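Local coordinates for protein glutathione transferase (Leptospira interrogans serovar Lai, PDB 3UBK) that probably conjugates glutathione to electrophilic substrates, using a thioredoxin-like N-terminal domain to bind glutathione and an all-helical C-terminal domain, at residues A[34-39]-A[49-54]; A[140-145]-A[180-185]. All coordinates share one frame; numbering follows the deposited sequence.

Overall arrangement
Contacts 1 and 2 follow one another along the chain, the first closing well before the second opens, and each belongs to one half of the two-domain glutathione transferase fold. Contact 1 ties the loop after strand 29-32 to the approach to strand 53-56 in the thioredoxin-like N-terminal domain, at the glutathione site. Contact 2 joins two interhelical loops of the helical C-terminal domain, those following helices 119-139 and 153-169. Their centres are 32 Å apart, on opposite sides of the chain's centre, and their nearest atoms about 18 Å apart. The first holds Lys50 and Ile51 of the glutathione-binding site, whereas the second lies away from the known glutathione-binding residues.

Contact 1: residues A[34-39]-A[49-54]; sequences IAPSQE and GKIPVL
The backbones of 34-39 and 49-54 run in nearly opposite directions where they touch, 156° apart, and a single hydrogen bond joins them, from Ser37 N to Gly49 O at 3.2 Å. It is moderately bent (152° at the hydrogen), and the donor is tilted out of the carbonyl plane. Pro36 adds its CB 3.2 Å from the same Gly49 O. Gly49 has positive phi and fits tightly: its CA lies 3.1 Å from Ser37 O, a buried oxygen without a hydrogen-bonding partner in the model. Near that CA is also Gln38 NE2, brought back by a bend of the side chain at chi2 and hydrogen-bonded to Met48 O.

Ile51 supplies the apolar half. Its CG1 branch, held between the backbone N and the carbonyl carbon (chi1 48°), reaches the Pro36 ring, with CD1 4.0 Å from Pro36 CD, while the other branch passes alongside Ile34, CG2 lying 4.2 Å from Ile34 CG1. Ser37 OG accepts from Glu39 N at 3.1 Å, an ST turn that shapes the chain just before helix 40-43.

A cis peptide bond precedes Pro52, the cis-proline loop characteristic of the thioredoxin fold, and Lys50 and Ile51 on its approach are glutathione-binding residues. Phe42 of helix 40-43 packs on Ile34, Ser37 and Ile51, Val15 of helix 13-25 meets Ile51 as well, and beyond the cis-proline Val53 pairs with His7 of strand 4-7 and Leu54 with Ile61 of strand 59-61.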
loop_
_atom_site.group_PDB
_atom_site.type_symbol
_atom_site.label_atom_id
_atom_site.label_comp_id
_atom_site.label_asym_id
_atom_site.label_seq_id
_atom_site.Cartn_x
_atom_site.Cartn_y
_atom_site.Cartn_z
ATOM N N ILE A 34 16.723 -14.521 6.117
ATOM C CA ILE A 34 17.267 -14.479 4.786
ATOM C C ILE A 34 17.247 -13.024 4.358
ATOM O O ILE A 34 16.621 -12.173 5.015
ATOM C CB ILE A 34 16.438 -15.315 3.792
ATOM C CG1 ILE A 34 14.975 -14.853 3.799
ATOM C CG2 ILE A 34 16.552 -16.798 4.115
ATOM C CD1 ILE A 34 14.140 -15.423 2.674
ATOM N N ALA A 35 17.951 -12.746 3.265
ATOM C CA ALA A 35 17.970 -11.425 2.655
ATOM C C ALA A 35 17.144 -11.487 1.379
ATOM O O ALA A 35 16.874 -12.579 0.865
ATOM C CB ALA A 35 19.403 -11.012 2.343
ATOM N N PRO A 36 16.729 -10.320 0.867
ATOM C CA PRO A 36 16.045 -10.306 -0.419
ATOM C C PRO A 36 16.876 -11.074 -1.452
ATOM O O PRO A 36 18.081 -11.264 -1.257
ATOM C CB PRO A 36 15.981 -8.816 -0.764
ATOM C CG PRO A 36 15.989 -8.124 0.573
ATOM C CD PRO A 36 16.877 -8.971 1.446
ATOM N N SER A 37 16.246 -11.528 -2.530
ATOM C CA SER A 37 16.947 -12.344 -3.519
ATOM C C SER A 37 16.137 -12.509 -4.810
ATOM O O SER A 37 14.904 -12.543 -4.784
ATOM C CB SER A 37 17.308 -13.710 -2.911
ATOM O OG SER A 37 17.504 -14.706 -3.904
ATOM N N GLN A 38 16.837 -12.603 -5.938
ATOM C CA GLN A 38 16.177 -12.804 -7.225
ATOM C C GLN A 38 16.356 -14.231 -7.757
ATOM O O GLN A 38 15.995 -14.524 -8.899
ATOM C CB GLN A 38 16.649 -11.771 -8.254
ATOM C CG GLN A 38 16.327 -10.324 -7.889
ATOM C CD GLN A 38 14.835 -10.008 -7.949
ATOM O OE1 GLN A 38 14.117 -10.481 -8.835
ATOM N NE2 GLN A 38 14.368 -9.193 -7.010
ATOM N N GLU A 39 16.904 -15.117 -6.929
ATOM C CA GLU A 39 16.978 -16.536 -7.282
ATOM C C GLU A 39 15.594 -17.073 -7.638
ATOM O O GLU A 39 14.614 -16.816 -6.926
ATOM C CB GLU A 39 17.582 -17.363 -6.141
ATOM C CG GLU A 39 19.033 -17.790 -6.363
ATOM C CD GLU A 39 20.004 -16.621 -6.395
ATOM O OE1 GLU A 39 19.565 -15.479 -6.647
ATOM O OE2 GLU A 39 21.212 -16.849 -6.170
ATOM N N GLY A 49 11.057 -10.733 -5.033
ATOM C CA GLY A 49 12.301 -10.973 -4.302
ATOM C C GLY A 49 12.391 -10.193 -2.997
ATOM O O GLY A 49 13.486 -9.922 -2.500
ATOM N N LYS A 50 11.238 -9.841 -2.431
ATOM C CA LYS A 50 11.200 -9.036 -1.209
ATOM C C LYS A 50 11.009 -9.884 0.041
ATOM O O LYS A 50 10.598 -11.043 -0.029
ATOM C CB LYS A 50 10.067 -8.012 -1.273
ATOM C CG LYS A 50 10.034 -7.168 -2.540
ATOM C CD LYS A 50 10.981 -5.998 -2.445
ATOM C CE LYS A 50 10.683 -4.965 -3.519
ATOM N NZ LYS A 50 11.310 -3.668 -3.173
ATOM N N ILE A 51 11.310 -9.282 1.185
ATOM C CA ILE A 51 10.939 -9.833 2.477
ATOM C C ILE A 51 10.069 -8.777 3.144
ATOM O O ILE A 51 10.202 -7.594 2.840
ATOM C CB ILE A 51 12.180 -10.140 3.337
ATOM C CG1 ILE A 51 13.150 -8.943 3.346
ATOM C CG2 ILE A 51 12.860 -11.400 2.806
ATOM C CD1 ILE A 51 14.259 -9.016 4.430
ATOM N N PRO A 52 9.177 -9.184 4.056
ATOM C CA PRO A 52 8.935 -10.532 4.573
ATOM C C PRO A 52 8.049 -11.397 3.685
ATOM O O PRO A 52 7.276 -10.890 2.858
ATOM C CB PRO A 52 8.175 -10.257 5.885
ATOM C CG PRO A 52 7.392 -9.037 5.565
ATOM C CD PRO A 52 8.365 -8.184 4.771
ATOM N N VAL A 53 8.167 -12.706 3.876
ATOM C CA VAL A 53 7.208 -13.655 3.342
ATOM C C VAL A 53 6.679 -14.448 4.525
ATOM O O VAL A 53 7.462 -14.904 5.364
ATOM C CB VAL A 53 7.852 -14.644 2.354
ATOM C CG1 VAL A 53 6.796 -15.520 1.708
ATOM C CG2 VAL A 53 8.651 -13.903 1.285
ATOM N N LEU A 54 5.358 -14.603 4.606
ATOM C CA LEU A 54 4.756 -15.459 5.620
ATOM C C LEU A 54 4.477 -16.830 5.028
ATOM O O LEU A 54 3.906 -16.952 3.931
ATOM C CB LEU A 54 3.448 -14.864 6.143
ATOM C CG LEU A 54 2.762 -15.617 7.294
ATOM C CD1 LEU A 54 3.313 -15.138 8.626
ATOM C CD2 LEU A 54 1.259 -15.401 7.239
#

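Contact 2: residues A[140-145]-A[180-185]. With SO4 (sulfate ion), chain E.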
loop_
_atom_site.group_PDB
_atom_site.type_symbol
_atom_site.label_atom_id
_atom_site.label_comp_id
_atom_site.label_asym_id
_atom_site.label_seq_id
_atom_site.Cartn_x
_atom_site.Cartn_y
_atom_site.Cartn_z
ATOM N N VAL A 140 -3.151 11.280 13.614
ATOM C CA VAL A 140 -2.657 10.537 14.786
ATOM C C VAL A 140 -3.260 11.040 16.088
ATOM O O VAL A 140 -3.629 12.214 16.202
ATOM C CB VAL A 140 -1.121 10.570 14.909
ATOM C CG1 VAL A 140 -0.481 9.967 13.682
ATOM C CG2 VAL A 140 -0.623 11.996 15.159
ATOM N N ARG A 141 -3.361 10.142 17.067
ATOM C CA ARG A 141 -3.929 10.468 18.377
ATOM C C ARG A 141 -2.933 10.231 19.528
ATOM O O ARG A 141 -2.902 10.995 20.501
ATOM C CB ARG A 141 -5.185 9.636 18.634
ATOM C CG ARG A 141 -6.443 10.028 17.840
ATOM C CD ARG A 141 -7.549 9.039 18.230
ATOM N NE ARG A 141 -8.902 9.435 17.858
ATOM C CZ ARG A 141 -9.676 8.750 17.020
ATOM N NH1 ARG A 141 -9.228 7.635 16.454
ATOM N NH2 ARG A 141 -10.901 9.178 16.746
ATOM N N PHE A 142 -2.145 9.161 19.434
ATOM C CA PHE A 142 -1.150 8.856 20.465
ATOM C C PHE A 142 -1.795 8.842 21.843
ATOM O O PHE A 142 -1.347 9.545 22.736
ATOM C CB PHE A 142 -0.027 9.905 20.468
ATOM C CG PHE A 142 0.905 9.819 19.293
ATOM C CD1 PHE A 142 1.519 8.625 18.961
ATOM C CD2 PHE A 142 1.185 10.950 18.523
ATOM C CE1 PHE A 142 2.386 8.546 17.880
ATOM C CE2 PHE A 142 2.055 10.881 17.446
ATOM C CZ PHE A 142 2.661 9.679 17.126
ATOM N N SER A 143 -2.835 8.038 22.035
ATOM C CA SER A 143 -3.599 8.111 23.272
ATOM C C SER A 143 -3.891 6.762 23.934
ATOM O O SER A 143 -5.034 6.467 24.260
ATOM C CB SER A 143 -4.918 8.869 23.035
ATOM O OG SER A 143 -5.686 8.262 22.003
ATOM N N PRO A 144 -2.854 5.962 24.192
ATOM C CA PRO A 144 -1.447 6.223 23.965
ATOM C C PRO A 144 -0.931 5.669 22.646
ATOM O O PRO A 144 0.169 6.027 22.223
ATOM C CB PRO A 144 -0.788 5.467 25.113
ATOM C CG PRO A 144 -1.670 4.273 25.287
ATOM C CD PRO A 144 -3.063 4.717 24.963
ATOM N N TYR A 145 -1.698 4.789 22.008
ATOM C CA TYR A 145 -1.275 4.230 20.731
ATOM C C TYR A 145 -1.477 5.214 19.583
ATOM O O TYR A 145 -2.142 6.248 19.728
ATOM C CB TYR A 145 -1.994 2.896 20.458
ATOM C CG TYR A 145 -1.604 1.859 21.474
ATOM C CD1 TYR A 145 -0.393 1.176 21.369
ATOM C CD2 TYR A 145 -2.419 1.592 22.562
ATOM C CE1 TYR A 145 -0.016 0.253 22.313
ATOM C CE2 TYR A 145 -2.050 0.660 23.523
ATOM C CZ TYR A 145 -0.856 -0.007 23.389
ATOM O OH TYR A 145 -0.502 -0.928 24.341
ATOM N N ASP A 180 11.063 15.404 14.265
ATOM C CA ASP A 180 10.953 16.306 15.403
ATOM C C ASP A 180 9.666 17.115 15.307
ATOM O O ASP A 180 9.187 17.668 16.299
ATOM C CB ASP A 180 12.178 17.219 15.477
ATOM C CG ASP A 180 13.462 16.444 15.721
ATOM O OD1 ASP A 180 13.599 15.845 16.809
ATOM O OD2 ASP A 180 14.334 16.429 14.826
ATOM N N LEU A 181 9.096 17.166 14.108
ATOM C CA LEU A 181 7.848 17.892 13.891
ATOM C C LEU A 181 6.606 17.085 14.291
ATOM O O LEU A 181 5.538 17.658 14.520
ATOM C CB LEU A 181 7.750 18.344 12.430
ATOM C CG LEU A 181 8.868 19.296 11.984
ATOM C CD1 LEU A 181 8.969 19.366 10.462
ATOM C CD2 LEU A 181 8.668 20.688 12.591
ATOM N N LEU A 182 6.748 15.761 14.385
ATOM C CA LEU A 182 5.633 14.901 14.806
ATOM C C LEU A 182 5.381 14.963 16.318
ATOM O O LEU A 182 6.031 14.276 17.111
ATOM C CB LEU A 182 5.857 13.453 14.365
ATOM C CG LEU A 182 4.690 12.492 14.641
ATOM C CD1 LEU A 182 3.397 13.029 14.068
ATOM C CD2 LEU A 182 4.979 11.122 14.069
ATOM N N ASN A 183 4.418 15.793 16.693
ATOM C CA ASN A 183 3.997 15.970 18.064
ATOM C C ASN A 183 3.558 14.659 18.722
ATOM O O ASN A 183 2.506 14.112 18.379
ATOM C CB ASN A 183 2.815 16.935 18.067
ATOM C CG ASN A 183 2.811 17.845 19.258
ATOM O OD1 ASN A 183 2.597 17.410 20.392
ATOM N ND2 ASN A 183 3.032 19.132 19.011
ATOM N N GLY A 184 4.351 14.166 19.672
ATOM C CA GLY A 184 3.983 12.958 20.414
ATOM C C GLY A 184 4.833 11.741 20.099
ATOM O O GLY A 184 4.782 10.732 20.810
ATOM N N TRP A 185 5.625 11.828 19.039
ATOM C CA TRP A 185 6.455 10.700 18.621
ATOM C C TRP A 185 7.465 10.182 19.656
ATOM O O TRP A 185 7.644 8.974 19.802
ATOM C CB TRP A 185 7.211 11.020 17.337
ATOM C CG TRP A 185 8.327 10.050 17.114
ATOM C CD1 TRP A 185 9.660 10.325 17.104
ATOM C CD2 TRP A 185 8.206 8.636 16.902
ATOM N NE1 TRP A 185 10.378 9.175 16.883
ATOM C CE2 TRP A 185 9.508 8.123 16.758
ATOM C CE3 TRP A 185 7.122 7.757 16.818
ATOM C CZ2 TRP A 185 9.759 6.766 16.539
ATOM C CZ3 TRP A 185 7.372 6.412 16.593
ATOM C CH2 TRP A 185 8.677 5.929 16.455
HETATM S S SO4 E . 7.561 14.086 21.363
HETATM O O1 SO4 E . 8.647 14.621 22.185
HETATM O O2 SO4 E . 6.537 15.107 21.153
HETATM O O3 SO4 E . 8.103 13.680 20.063
HETATM O O4 SO4 E . 6.956 12.946 22.055
#
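The Phe142 ring lies against the turn that starts helix 185-193: one face receives the Gly184 peptide, with Gly184 O 4.1 Å above the plane over the ring centre, and Leu182 CD2 comes in at the edge, 4.1 Å from Phe142 CZ. Asn183 O approaches obliquely, 3.4 Å from Phe142 CE2. Residues 180-185 form a type II beta turn from Leu182 to Trp185, closed by Trp185 N bonding to Leu182 O, with Gly184 at the N-cap position.

Phe142 is directed at the turn with CG beside its own backbone N (chi1 -72°), and Gly184 brings bare backbone up to it, with CA 3.9 Å from Phe142 CD2. The Leu182 side chain, lying at a slant to that of Phe142, also meets Val140, whose CG2 is 4.3 Å from Leu182 CD1; together they form a small apolar patch that Leu136 of helix 119-139 and Leu162 of helix 153-169 extend. Tyr188, one turn into the new helix, adds a further ring beside Phe142, so two interhelical loops and three helices of the C-terminal domain converge here.

The helix start also gathers an anion, as the backbone N-H groups of a first helical turn, which have no acceptor within the helix, commonly do. A sulfate, probably from the crystallisation liquor, is bound by the backbone nitrogens of Lys186 and Glu187 and by Gly184 N, which donates to sulfate O2 at 2.8 Å with an N-H...O angle of 149°.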